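Side-chain contacts in 3-hydroxyisobutyrate dehydrogenase (Salmonella typhimurium, PDB 3G0O), which probably oxidises L-threonate to 2-oxo-tetronate, passing hydride to NAD(+) in preference to NADP(+): residues Val64-Val69 against Phe151-Pro156; Glu111-Leu116 against Leu121-Ala126; Leu184-His189 against Ser221-Asn226; Asp212-Thr215 against Gly219-Trp222. One frame throughout, in Å; residues are numbered along the deposited sequence.

How the contacts relate
Contacts 1 and 2 belong to the Rossmann-type nucleotide-binding domain, contacts 3 and 4 to the helical domain that follows it. Along the chain contact 2 falls within the stretch that contact 1 brackets, and both reach the same sheet; their centres lie about 13 Å apart, and L154 and F151 of contact 1 pack on L124 of contact 2. Contacts 3 and 4, centres about 10 Å apart, share S221 and W222 where helix 207-214 leads into helix 222-232. The pairs flank the centre of the subunit, contacts 2 and 3 being about 30 Å apart between centres: one packs helices on the sheet of the coenzyme-binding domain, the other joins helices at the dimer interface.

Contact 1: residues Val64-Val69 against Phe151-Pro156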
loop_
_atom_site.group_PDB
_atom_site.type_symbol
_atom_site.label_atom_id
_atom_site.label_comp_id
_atom_site.label_asym_id
_atom_site.label_seq_id
_atom_site.Cartn_x
_atom_site.Cartn_y
_atom_site.Cartn_z
ATOM N N VAL A 64 -38.423 -17.261 1.727
ATOM C CA VAL A 64 -38.886 -16.614 0.501
ATOM C C VAL A 64 -37.799 -15.967 -0.346
ATOM O O VAL A 64 -38.039 -15.615 -1.503
ATOM C CB VAL A 64 -39.945 -15.525 0.796
ATOM C CG1 VAL A 64 -41.092 -16.120 1.593
ATOM C CG2 VAL A 64 -39.307 -14.356 1.536
ATOM N N VAL A 65 -36.607 -15.801 0.217
ATOM C CA VAL A 65 -35.533 -15.168 -0.532
ATOM C C VAL A 65 -34.986 -16.037 -1.658
ATOM O O VAL A 65 -34.937 -17.263 -1.554
ATOM C CB VAL A 65 -34.351 -14.769 0.386
ATOM C CG1 VAL A 65 -34.798 -13.708 1.375
ATOM C CG2 VAL A 65 -33.811 -15.993 1.110
ATOM N N ASP A 66 -34.580 -15.376 -2.735
ATOM C CA ASP A 66 -33.995 -16.037 -3.890
ATOM C C ASP A 66 -32.501 -16.182 -3.614
ATOM O O ASP A 66 -31.829 -17.055 -4.162
ATOM C CB ASP A 66 -34.210 -15.182 -5.133
ATOM C CG ASP A 66 -35.675 -15.046 -5.490
ATOM O OD1 ASP A 66 -36.272 -16.058 -5.901
ATOM O OD2 ASP A 66 -36.234 -13.940 -5.349
ATOM N N ALA A 67 -31.991 -15.314 -2.749
ATOM C CA ALA A 67 -30.579 -15.340 -2.396
ATOM C C ALA A 67 -30.367 -14.808 -0.991
ATOM O O ALA A 67 -31.051 -13.884 -0.552
ATOM C CB ALA A 67 -29.773 -14.506 -3.391
ATOM N N LEU A 68 -29.416 -15.408 -0.288
ATOM C CA LEU A 68 -29.083 -14.978 1.062
ATOM C C LEU A 68 -27.592 -14.660 1.059
ATOM O O LEU A 68 -26.783 -15.498 0.661
ATOM C CB LEU A 68 -29.363 -16.092 2.072
ATOM C CG LEU A 68 -29.240 -15.687 3.544
ATOM C CD1 LEU A 68 -30.475 -14.888 3.945
ATOM C CD2 LEU A 68 -29.105 -16.923 4.423
ATOM N N VAL A 69 -27.236 -13.448 1.475
ATOM C CA VAL A 69 -25.831 -13.042 1.536
ATOM C C VAL A 69 -25.432 -13.007 3.006
ATOM O O VAL A 69 -26.114 -12.390 3.824
ATOM C CB VAL A 69 -25.607 -11.635 0.930
ATOM C CG1 VAL A 69 -24.116 -11.292 0.928
ATOM C CG2 VAL A 69 -26.175 -11.576 -0.477
ATOM N N PHE A 151 -23.381 -18.728 -9.601
ATOM C CA PHE A 151 -23.065 -17.453 -10.238
ATOM C C PHE A 151 -24.277 -16.865 -10.947
ATOM O O PHE A 151 -24.541 -15.665 -10.859
ATOM C CB PHE A 151 -21.924 -17.625 -11.247
ATOM C CG PHE A 151 -20.550 -17.512 -10.637
ATOM C CD1 PHE A 151 -20.081 -16.286 -10.173
ATOM C CD2 PHE A 151 -19.737 -18.632 -10.506
ATOM C CE1 PHE A 151 -18.818 -16.177 -9.584
ATOM C CE2 PHE A 151 -18.471 -18.531 -9.918
ATOM C CZ PHE A 151 -18.015 -17.301 -9.458
ATOM N N THR A 152 -25.012 -17.719 -11.650
ATOM C CA THR A 152 -26.187 -17.279 -12.387
ATOM C C THR A 152 -27.294 -16.782 -11.464
ATOM O O THR A 152 -27.864 -15.719 -11.689
ATOM C CB THR A 152 -26.745 -18.416 -13.275
ATOM O OG1 THR A 152 -25.758 -18.791 -14.246
ATOM C CG2 THR A 152 -28.012 -17.961 -13.998
ATOM N N ARG A 153 -27.593 -17.551 -10.425
ATOM C CA ARG A 153 -28.642 -17.183 -9.487
ATOM C C ARG A 153 -28.331 -15.875 -8.770
ATOM O O ARG A 153 -29.224 -15.059 -8.538
ATOM C CB ARG A 153 -28.826 -18.283 -8.445
ATOM C CG ARG A 153 -30.124 -18.184 -7.678
ATOM C CD ARG A 153 -31.284 -18.648 -8.549
ATOM N NE ARG A 153 -32.483 -18.856 -7.755
ATOM C CZ ARG A 153 -33.429 -17.944 -7.578
ATOM N NH1 ARG A 153 -33.337 -16.751 -8.149
ATOM N NH2 ARG A 153 -34.453 -18.221 -6.802
ATOM N N LEU A 154 -27.060 -15.677 -8.430
ATOM C CA LEU A 154 -26.637 -14.480 -7.705
ATOM C C LEU A 154 -26.311 -13.247 -8.539
ATOM O O LEU A 154 -26.030 -12.184 -7.988
ATOM C CB LEU A 154 -25.433 -14.823 -6.823
ATOM C CG LEU A 154 -25.730 -15.711 -5.615
ATOM C CD1 LEU A 154 -24.438 -16.323 -5.095
ATOM C CD2 LEU A 154 -26.423 -14.894 -4.532
ATOM N N LYS A 155 -26.366 -13.370 -9.860
ATOM C CA LYS A 155 -26.042 -12.241 -10.730
ATOM C C LYS A 155 -26.699 -10.920 -10.332
ATOM O O LYS A 155 -26.046 -9.878 -10.328
ATOM C CB LYS A 155 -26.396 -12.569 -12.180
ATOM C CG LYS A 155 -25.863 -11.549 -13.182
ATOM C CD LYS A 155 -26.223 -11.954 -14.599
ATOM C CE LYS A 155 -25.554 -11.044 -15.608
ATOM N NZ LYS A 155 -25.847 -9.609 -15.332
ATOM N N PRO A 156 -28.007 -10.940 -10.011
ATOM C CA PRO A 156 -28.679 -9.698 -9.618
ATOM C C PRO A 156 -28.016 -9.079 -8.388
ATOM O O PRO A 156 -27.879 -7.861 -8.290
ATOM C CB PRO A 156 -30.108 -10.157 -9.333
ATOM C CG PRO A 156 -30.290 -11.288 -10.290
ATOM C CD PRO A 156 -28.981 -12.039 -10.145
#
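R153 reaches from helix 148-161 to D66, just before strand 67-70, and forms a salt bridge. Its CG stands anti to the backbone N (chi1 -164°) and the chain bends at chi2, so that the two side chains cross at about a right angle. NH2 of R153 gives a nearly straight bond to OD1 of D66, 3.0 Å long with an N-H...O angle of 163°. The carboxylate oxygen lies at the guanidinium's edge and uses its anti lone pair, while the two planes are turned 57° apart. The backbone O of D66 sits over the middle of one guanidinium face, 3.8 Å from its plane. A long arginine suits this place because it reaches D66 while NE bonds G95 O; the aspartate is shared too, OD2 taking H9 N and OD1 a salt bridge from K93. This is a helix laid against the parallel part of a Rossmann-type sheet, with strand 67-70 between strands 9-13 and 97-100. One residue further on, L154 sends its CD2 branch to CB of A67, 3.6 Å away. Alanine's single methyl suits a strand site facing the helix, where the leucine branch can settle close; L154 also packs on A97, M99 and L124.

Contact 2: residues Glu111-Leu116 against Leu121-Ala126; sequences EIAAAL and LNMLDA
This is a buried helix-on-sheet contact inside the nucleotide-binding domain, where helix 106-117 lies almost antiparallel to the strand that follows it. The axes of helix 111-116 and strand 122-125 pass 7.7 Å apart at an angle of 165°. M123, a selenomethionine, fills the middle. Its CG is anti to the backbone N (chi1 -166°), and bends at chi2 and chi3 fold the flexible chain against the helix. SE then lies 3.7 Å from CG2 of I112, while the terminal CE sits 3.9 Å from CB of A113, whose small methyl allows close approach. L116 crosses the same side chain at about a right angle, its CD1 pressing on CG of M123 at 3.4 Å, closer than two carbons normally sit. The other branch of L116, CD2, meets CD1 of L121 at 4.0 Å. Leucine suits position 116, its fork serving two neighbours. At the turn, L121 N gives a hydrogen bond to L116 O at 3.0 Å, the donor tilted 32° from the carbonyl plane, which ties the helix's last turn to the residue leading into the strand. Strand 97-100, helix 106-117 and strand 122-129 make up the beta-alpha-beta crossover characteristic of Rossmann-type domains.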
loop_
_atom_site.group_PDB
_atom_site.type_symbol
_atom_site.label_atom_id
_atom_site.label_comp_id
_atom_site.label_asym_id
_atom_site.label_seq_id
_atom_site.Cartn_x
_atom_site.Cartn_y
_atom_site.Cartn_z
ATOM N N GLU A 111 -16.818 -27.547 2.984
ATOM C CA GLU A 111 -17.695 -28.288 3.885
ATOM C C GLU A 111 -19.094 -27.667 3.908
ATOM O O GLU A 111 -20.108 -28.371 3.862
ATOM C CB GLU A 111 -17.109 -28.289 5.294
ATOM C CG GLU A 111 -15.875 -29.169 5.454
ATOM C CD GLU A 111 -15.078 -28.847 6.712
ATOM O OE1 GLU A 111 -15.697 -28.637 7.778
ATOM O OE2 GLU A 111 -13.830 -28.814 6.633
ATOM N N ILE A 112 -19.139 -26.342 3.978
ATOM C CA ILE A 112 -20.397 -25.610 4.005
ATOM C C ILE A 112 -21.142 -25.764 2.685
ATOM O O ILE A 112 -22.365 -25.910 2.668
ATOM C CB ILE A 112 -20.148 -24.107 4.276
ATOM C CG1 ILE A 112 -19.580 -23.931 5.686
ATOM C CG2 ILE A 112 -21.435 -23.314 4.093
ATOM C CD1 ILE A 112 -19.116 -22.526 6.000
ATOM N N ALA A 113 -20.406 -25.726 1.578
ATOM C CA ALA A 113 -21.020 -25.859 0.262
ATOM C C ALA A 113 -21.652 -27.239 0.093
ATOM O O ALA A 113 -22.750 -27.367 -0.449
ATOM C CB ALA A 113 -19.983 -25.622 -0.824
ATOM N N ALA A 114 -20.960 -28.271 0.561
ATOM C CA ALA A 114 -21.476 -29.629 0.453
ATOM C C ALA A 114 -22.801 -29.762 1.201
ATOM O O ALA A 114 -23.751 -30.367 0.699
ATOM C CB ALA A 114 -20.457 -30.622 1.005
ATOM N N ALA A 115 -22.858 -29.190 2.401
ATOM C CA ALA A 115 -24.062 -29.244 3.223
ATOM C C ALA A 115 -25.235 -28.533 2.554
ATOM O O ALA A 115 -26.380 -28.987 2.644
ATOM C CB ALA A 115 -23.786 -28.620 4.589
ATOM N N LEU A 116 -24.951 -27.420 1.887
ATOM C CA LEU A 116 -25.988 -26.651 1.209
ATOM C C LEU A 116 -26.437 -27.332 -0.082
ATOM O O LEU A 116 -27.613 -27.293 -0.434
ATOM C CB LEU A 116 -25.487 -25.232 0.903
ATOM C CG LEU A 116 -25.268 -24.305 2.105
ATOM C CD1 LEU A 116 -24.689 -22.981 1.644
ATOM C CD2 LEU A 116 -26.588 -24.082 2.829
ATOM N N LEU A 121 -29.415 -26.373 -2.618
ATOM C CA LEU A 121 -29.138 -24.942 -2.566
ATOM C C LEU A 121 -27.781 -24.686 -3.224
ATOM O O LEU A 121 -26.899 -25.547 -3.205
ATOM C CB LEU A 121 -29.108 -24.463 -1.109
ATOM C CG LEU A 121 -30.375 -24.743 -0.292
ATOM C CD1 LEU A 121 -30.164 -24.339 1.156
ATOM C CD2 LEU A 121 -31.550 -23.991 -0.902
ATOM N N ASN A 122 -27.621 -23.508 -3.816
ATOM C CA ASN A 122 -26.367 -23.149 -4.468
ATOM C C ASN A 122 -25.562 -22.243 -3.543
ATOM O O ASN A 122 -26.113 -21.326 -2.932
ATOM C CB ASN A 122 -26.636 -22.400 -5.775
ATOM C CG ASN A 122 -27.502 -23.184 -6.727
ATOM O OD1 ASN A 122 -28.661 -22.834 -6.964
ATOM N ND2 ASN A 122 -26.950 -24.259 -7.280
HETATM N N MSE A 123 -24.266 -22.501 -3.421
HETATM C CA MSE A 123 -23.447 -21.649 -2.575
HETATM C C MSE A 123 -22.305 -21.044 -3.365
HETATM O O MSE A 123 -21.708 -21.704 -4.215
HETATM C CB MSE A 123 -22.864 -22.417 -1.393
HETATM C CG MSE A 123 -22.313 -21.473 -0.337
HETATM SE SE MSE A 123 -20.822 -22.154 0.657
HETATM C CE MSE A 123 -19.454 -21.786 -0.641
ATOM N N LEU A 124 -22.018 -19.776 -3.090
ATOM C CA LEU A 124 -20.919 -19.095 -3.753
ATOM C C LEU A 124 -19.887 -18.723 -2.695
ATOM O O LEU A 124 -20.195 -18.016 -1.734
ATOM C CB LEU A 124 -21.401 -17.822 -4.457
ATOM C CG LEU A 124 -20.396 -17.194 -5.429
ATOM C CD1 LEU A 124 -20.170 -18.152 -6.593
ATOM C CD2 LEU A 124 -20.912 -15.855 -5.951
ATOM N N ASP A 125 -18.674 -19.233 -2.860
ATOM C CA ASP A 125 -17.575 -18.926 -1.953
ATOM C C ASP A 125 -17.172 -17.536 -2.423
ATOM O O ASP A 125 -16.358 -17.395 -3.332
ATOM C CB ASP A 125 -16.449 -19.939 -2.171
ATOM C CG ASP A 125 -15.215 -19.636 -1.344
ATOM O OD1 ASP A 125 -15.331 -18.880 -0.361
ATOM O OD2 ASP A 125 -14.137 -20.170 -1.676
ATOM N N ALA A 126 -17.744 -16.511 -1.802
ATOM C CA ALA A 126 -17.500 -15.149 -2.248
ATOM C C ALA A 126 -17.028 -14.099 -1.250
ATOM O O ALA A 126 -17.731 -13.117 -0.999
ATOM C CB ALA A 126 -18.758 -14.637 -2.955
#

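Contact 3: residues Leu184-His189 against Ser221-Asn226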
loop_
_atom_site.group_PDB
_atom_site.type_symbol
_atom_site.label_atom_id
_atom_site.label_comp_id
_atom_site.label_asym_id
_atom_site.label_seq_id
_atom_site.Cartn_x
_atom_site.Cartn_y
_atom_site.Cartn_z
ATOM N N LEU A 184 -3.203 -11.319 4.144
ATOM C CA LEU A 184 -1.796 -11.308 4.525
ATOM C C LEU A 184 -1.313 -9.881 4.252
ATOM O O LEU A 184 -0.677 -9.251 5.098
ATOM C CB LEU A 184 -0.997 -12.312 3.676
ATOM C CG LEU A 184 0.517 -12.455 3.931
ATOM C CD1 LEU A 184 1.026 -13.717 3.245
ATOM C CD2 LEU A 184 1.278 -11.236 3.422
ATOM N N LEU A 185 -1.641 -9.370 3.069
ATOM C CA LEU A 185 -1.242 -8.015 2.696
ATOM C C LEU A 185 -1.923 -6.961 3.572
ATOM O O LEU A 185 -1.273 -6.042 4.065
ATOM C CB LEU A 185 -1.561 -7.762 1.220
ATOM C CG LEU A 185 -0.639 -8.477 0.221
ATOM C CD1 LEU A 185 -1.192 -8.352 -1.189
ATOM C CD2 LEU A 185 0.758 -7.876 0.308
ATOM N N ALA A 186 -3.232 -7.090 3.766
ATOM C CA ALA A 186 -3.965 -6.130 4.585
ATOM C C ALA A 186 -3.356 -6.071 5.987
ATOM O O ALA A 186 -3.093 -4.993 6.512
ATOM C CB ALA A 186 -5.444 -6.525 4.670
ATOM N N GLY A 187 -3.124 -7.242 6.578
ATOM C CA GLY A 187 -2.564 -7.303 7.918
ATOM C C GLY A 187 -1.157 -6.752 8.032
ATOM O O GLY A 187 -0.859 -5.982 8.950
ATOM N N VAL A 188 -0.285 -7.157 7.114
ATOM C CA VAL A 188 1.090 -6.681 7.135
ATOM C C VAL A 188 1.130 -5.176 6.897
ATOM O O VAL A 188 1.913 -4.466 7.522
ATOM C CB VAL A 188 1.945 -7.391 6.063
ATOM C CG1 VAL A 188 3.296 -6.697 5.921
ATOM C CG2 VAL A 188 2.144 -8.854 6.450
ATOM N N HIS A 189 0.279 -4.685 6.002
ATOM C CA HIS A 189 0.271 -3.253 5.722
ATOM C C HIS A 189 -0.163 -2.427 6.933
ATOM O O HIS A 189 0.421 -1.377 7.204
ATOM C CB HIS A 189 -0.606 -2.952 4.505
ATOM C CG HIS A 189 -0.019 -3.436 3.213
ATOM N ND1 HIS A 189 -0.750 -3.534 2.049
ATOM C CD2 HIS A 189 1.225 -3.882 2.911
ATOM C CE1 HIS A 189 0.014 -4.025 1.089
ATOM N NE2 HIS A 189 1.217 -4.245 1.587
ATOM N N SER A 221 -0.124 2.932 1.071
ATOM C CA SER A 221 -0.883 1.698 0.927
ATOM C C SER A 221 -2.313 2.066 1.278
ATOM O O SER A 221 -2.551 3.066 1.968
ATOM C CB SER A 221 -0.379 0.605 1.871
ATOM O OG SER A 221 -0.813 0.822 3.203
ATOM N N TRP A 222 -3.264 1.277 0.799
ATOM C CA TRP A 222 -4.660 1.553 1.098
ATOM C C TRP A 222 -4.845 1.517 2.615
ATOM O O TRP A 222 -5.514 2.374 3.188
ATOM C CB TRP A 222 -5.575 0.513 0.445
ATOM C CG TRP A 222 -7.018 0.929 0.440
ATOM C CD1 TRP A 222 -7.682 1.583 -0.560
ATOM C CD2 TRP A 222 -7.963 0.769 1.511
ATOM N NE1 TRP A 222 -8.979 1.841 -0.178
ATOM C CE2 TRP A 222 -9.178 1.354 1.083
ATOM C CE3 TRP A 222 -7.900 0.190 2.784
ATOM C CZ2 TRP A 222 -10.321 1.377 1.893
ATOM C CZ3 TRP A 222 -9.037 0.213 3.586
ATOM C CH2 TRP A 222 -10.231 0.803 3.135
HETATM N N MSE A 223 -4.241 0.525 3.268
HETATM C CA MSE A 223 -4.364 0.419 4.718
HETATM C C MSE A 223 -3.676 1.552 5.468
HETATM O O MSE A 223 -4.166 1.994 6.504
HETATM C CB MSE A 223 -3.842 -0.938 5.205
HETATM C CG MSE A 223 -4.815 -2.070 4.922
HETATM SE SE MSE A 223 -6.552 -1.756 5.777
HETATM C CE MSE A 223 -7.281 -3.544 5.602
ATOM N N PHE A 224 -2.540 2.024 4.964
ATOM C CA PHE A 224 -1.865 3.131 5.625
ATOM C C PHE A 224 -2.797 4.341 5.584
ATOM O O PHE A 224 -3.091 4.957 6.610
ATOM C CB PHE A 224 -0.558 3.503 4.910
ATOM C CG PHE A 224 0.162 4.667 5.543
ATOM C CD1 PHE A 224 1.206 4.455 6.443
ATOM C CD2 PHE A 224 -0.255 5.973 5.298
ATOM C CE1 PHE A 224 1.823 5.528 7.094
ATOM C CE2 PHE A 224 0.352 7.052 5.944
ATOM C CZ PHE A 224 1.394 6.829 6.845
ATOM N N GLU A 225 -3.267 4.668 4.386
ATOM C CA GLU A 225 -4.132 5.826 4.220
ATOM C C GLU A 225 -5.404 5.745 5.055
ATOM O O GLU A 225 -5.829 6.740 5.644
ATOM C CB GLU A 225 -4.489 6.027 2.742
ATOM C CG GLU A 225 -5.051 7.413 2.462
ATOM C CD GLU A 225 -5.139 7.743 0.985
ATOM O OE1 GLU A 225 -4.300 7.257 0.202
ATOM O OE2 GLU A 225 -6.041 8.511 0.604
ATOM N N ASN A 226 -6.003 4.563 5.130
ATOM C CA ASN A 226 -7.232 4.403 5.898
ATOM C C ASN A 226 -7.029 4.343 7.407
ATOM O O ASN A 226 -7.648 5.105 8.153
ATOM C CB ASN A 226 -7.976 3.150 5.437
ATOM C CG ASN A 226 -9.311 2.983 6.132
ATOM O OD1 ASN A 226 -9.408 2.356 7.189
ATOM N ND2 ASN A 226 -10.351 3.561 5.546
HETATM O O HOH W 1 -3.342 -1.857 1.886
HETATM O O HOH W 2 1.157 0.330 4.911
#
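M223, a selenomethionine, lies over A186, its CE 3.6 Å from CB of the alanine and its CG 3.7 Å from the backbone O of A186. A bend at chi2 (-59°) swings the end of the chain onto helix 174-202, where the small alanine methyl lets it come close. Nearer its root, CB of M223 meets CB of H189 at 3.9 Å, one turn further along. Here helix 222-232 begins against helix 174-202, in the all-helical domain of this dehydrogenase family; M223 also borders the site holding a bound L(+)-tartaric acid, and A186 is near K179, the predicted active-site lysine. The polar groups meet through water. One water lies between ND1 of H189 and the backbone N of M223, accepting from the latter at 2.9 Å. A second donates to the backbone O of H189 and bonds OG of S221 at 2.7 Å. S221 is the N-cap: its OG also takes F224 N at 2.7 Å (N-H...O angle 153°). Serine suits this place because its short hydroxyl can cap the helix start and still hold a water. Histidine offers a ring nitrogen to the first water, while the backbone O of L185 lies over one face, toward the rim. That ring also stacks edge-to-face with H189 of the second subunit, placing the contact in the dimer interface.

Contact 4: residues Asp212-Thr215 against Gly219-Trp222; sequences DVVT and GNSW
A chi1 of -167° swings the amide of N220 away from its own backbone N and onto the end of helix 207-214, while V214 (chi1 174°) directs CG1 to the loop. CG of N220 comes 3.6 Å from CA of T215, and its CB lies 3.1 Å from the backbone O of V214, a close approach. The side chains of T215 and N220 cross at a slant, CG2 of the threonine 3.6 Å from OD1 of the amide. CG1 of V214 packs 3.7 Å from CA of N220 and 3.9 Å from the carbonyl O of G219. Branched valine suits this helix end because one methyl can cover the loop backbone; glycine keeps that backbone slim where the second subunit comes near. This is the tight connection between consecutive helices 207-214 and 222-232 of the helical domain, where N220 and W222 make backbone hydrogen bonds to the second subunit. T215 has a methyl for the amide and a hydroxyl that bonds back to Y211 O. Asparagine suits its place because ND2 bonds OE1 of E225. The contact is van der Waals in kind; OD1 of N220, buried without a partner in the model, probably costs some solvation energy.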
loop_
_atom_site.group_PDB
_atom_site.type_symbol
_atom_site.label_atom_id
_atom_site.label_comp_id
_atom_site.label_asym_id
_atom_site.label_seq_id
_atom_site.Cartn_x
_atom_site.Cartn_y
_atom_site.Cartn_z
ATOM N N ASP A 212 0.613 12.999 5.493
ATOM C CA ASP A 212 0.463 13.668 4.202
ATOM C C ASP A 212 1.546 13.261 3.211
ATOM O O ASP A 212 1.265 13.032 2.042
ATOM C CB ASP A 212 0.477 15.193 4.369
ATOM C CG ASP A 212 -0.728 15.709 5.125
ATOM O OD1 ASP A 212 -1.815 15.104 5.000
ATOM O OD2 ASP A 212 -0.596 16.728 5.835
ATOM N N VAL A 213 2.788 13.174 3.680
ATOM C CA VAL A 213 3.890 12.793 2.806
ATOM C C VAL A 213 3.678 11.393 2.248
ATOM O O VAL A 213 3.692 11.193 1.034
ATOM C CB VAL A 213 5.244 12.826 3.557
ATOM C CG1 VAL A 213 6.336 12.151 2.723
ATOM C CG2 VAL A 213 5.628 14.259 3.882
ATOM N N VAL A 214 3.477 10.423 3.134
ATOM C CA VAL A 214 3.288 9.052 2.688
ATOM C C VAL A 214 2.122 8.899 1.719
ATOM O O VAL A 214 2.258 8.255 0.679
ATOM C CB VAL A 214 3.069 8.087 3.874
ATOM C CG1 VAL A 214 2.718 6.700 3.352
ATOM C CG2 VAL A 214 4.327 8.024 4.734
ATOM N N THR A 215 0.985 9.503 2.041
ATOM C CA THR A 215 -0.175 9.371 1.170
ATOM C C THR A 215 -0.026 10.087 -0.173
ATOM O O THR A 215 -0.950 10.099 -0.988
ATOM C CB THR A 215 -1.470 9.833 1.876
ATOM O OG1 THR A 215 -1.332 11.187 2.318
ATOM C CG2 THR A 215 -1.769 8.931 3.069
ATOM N N GLY A 219 5.426 5.050 -0.939
ATOM C CA GLY A 219 5.307 4.122 0.175
ATOM C C GLY A 219 3.895 3.976 0.718
ATOM O O GLY A 219 3.662 3.283 1.709
ATOM N N ASN A 220 2.942 4.621 0.061
ATOM C CA ASN A 220 1.552 4.578 0.497
ATOM C C ASN A 220 0.905 3.214 0.280
ATOM O O ASN A 220 1.343 2.427 -0.562
ATOM C CB ASN A 220 0.758 5.655 -0.254
ATOM C CG ASN A 220 -0.622 5.900 0.340
ATOM O OD1 ASN A 220 -0.832 5.759 1.547
ATOM N ND2 ASN A 220 -1.565 6.297 -0.510
ATOM N N SER A 221 -0.124 2.932 1.071
ATOM C CA SER A 221 -0.883 1.698 0.927
ATOM C C SER A 221 -2.313 2.066 1.278
ATOM O O SER A 221 -2.551 3.066 1.968
ATOM C CB SER A 221 -0.379 0.605 1.871
ATOM O OG SER A 221 -0.813 0.822 3.203
ATOM N N TRP A 222 -3.264 1.277 0.799
ATOM C CA TRP A 222 -4.660 1.553 1.098
ATOM C C TRP A 222 -4.845 1.517 2.615
ATOM O O TRP A 222 -5.514 2.374 3.188
ATOM C CB TRP A 222 -5.575 0.513 0.445
ATOM C CG TRP A 222 -7.018 0.929 0.440
ATOM C CD1 TRP A 222 -7.682 1.583 -0.560
ATOM C CD2 TRP A 222 -7.963 0.769 1.511
ATOM N NE1 TRP A 222 -8.979 1.841 -0.178
ATOM C CE2 TRP A 222 -9.178 1.354 1.083
ATOM C CE3 TRP A 222 -7.900 0.190 2.784
ATOM C CZ2 TRP A 222 -10.321 1.377 1.893
ATOM C CZ3 TRP A 222 -9.037 0.213 3.586
ATOM C CH2 TRP A 222 -10.231 0.803 3.135
#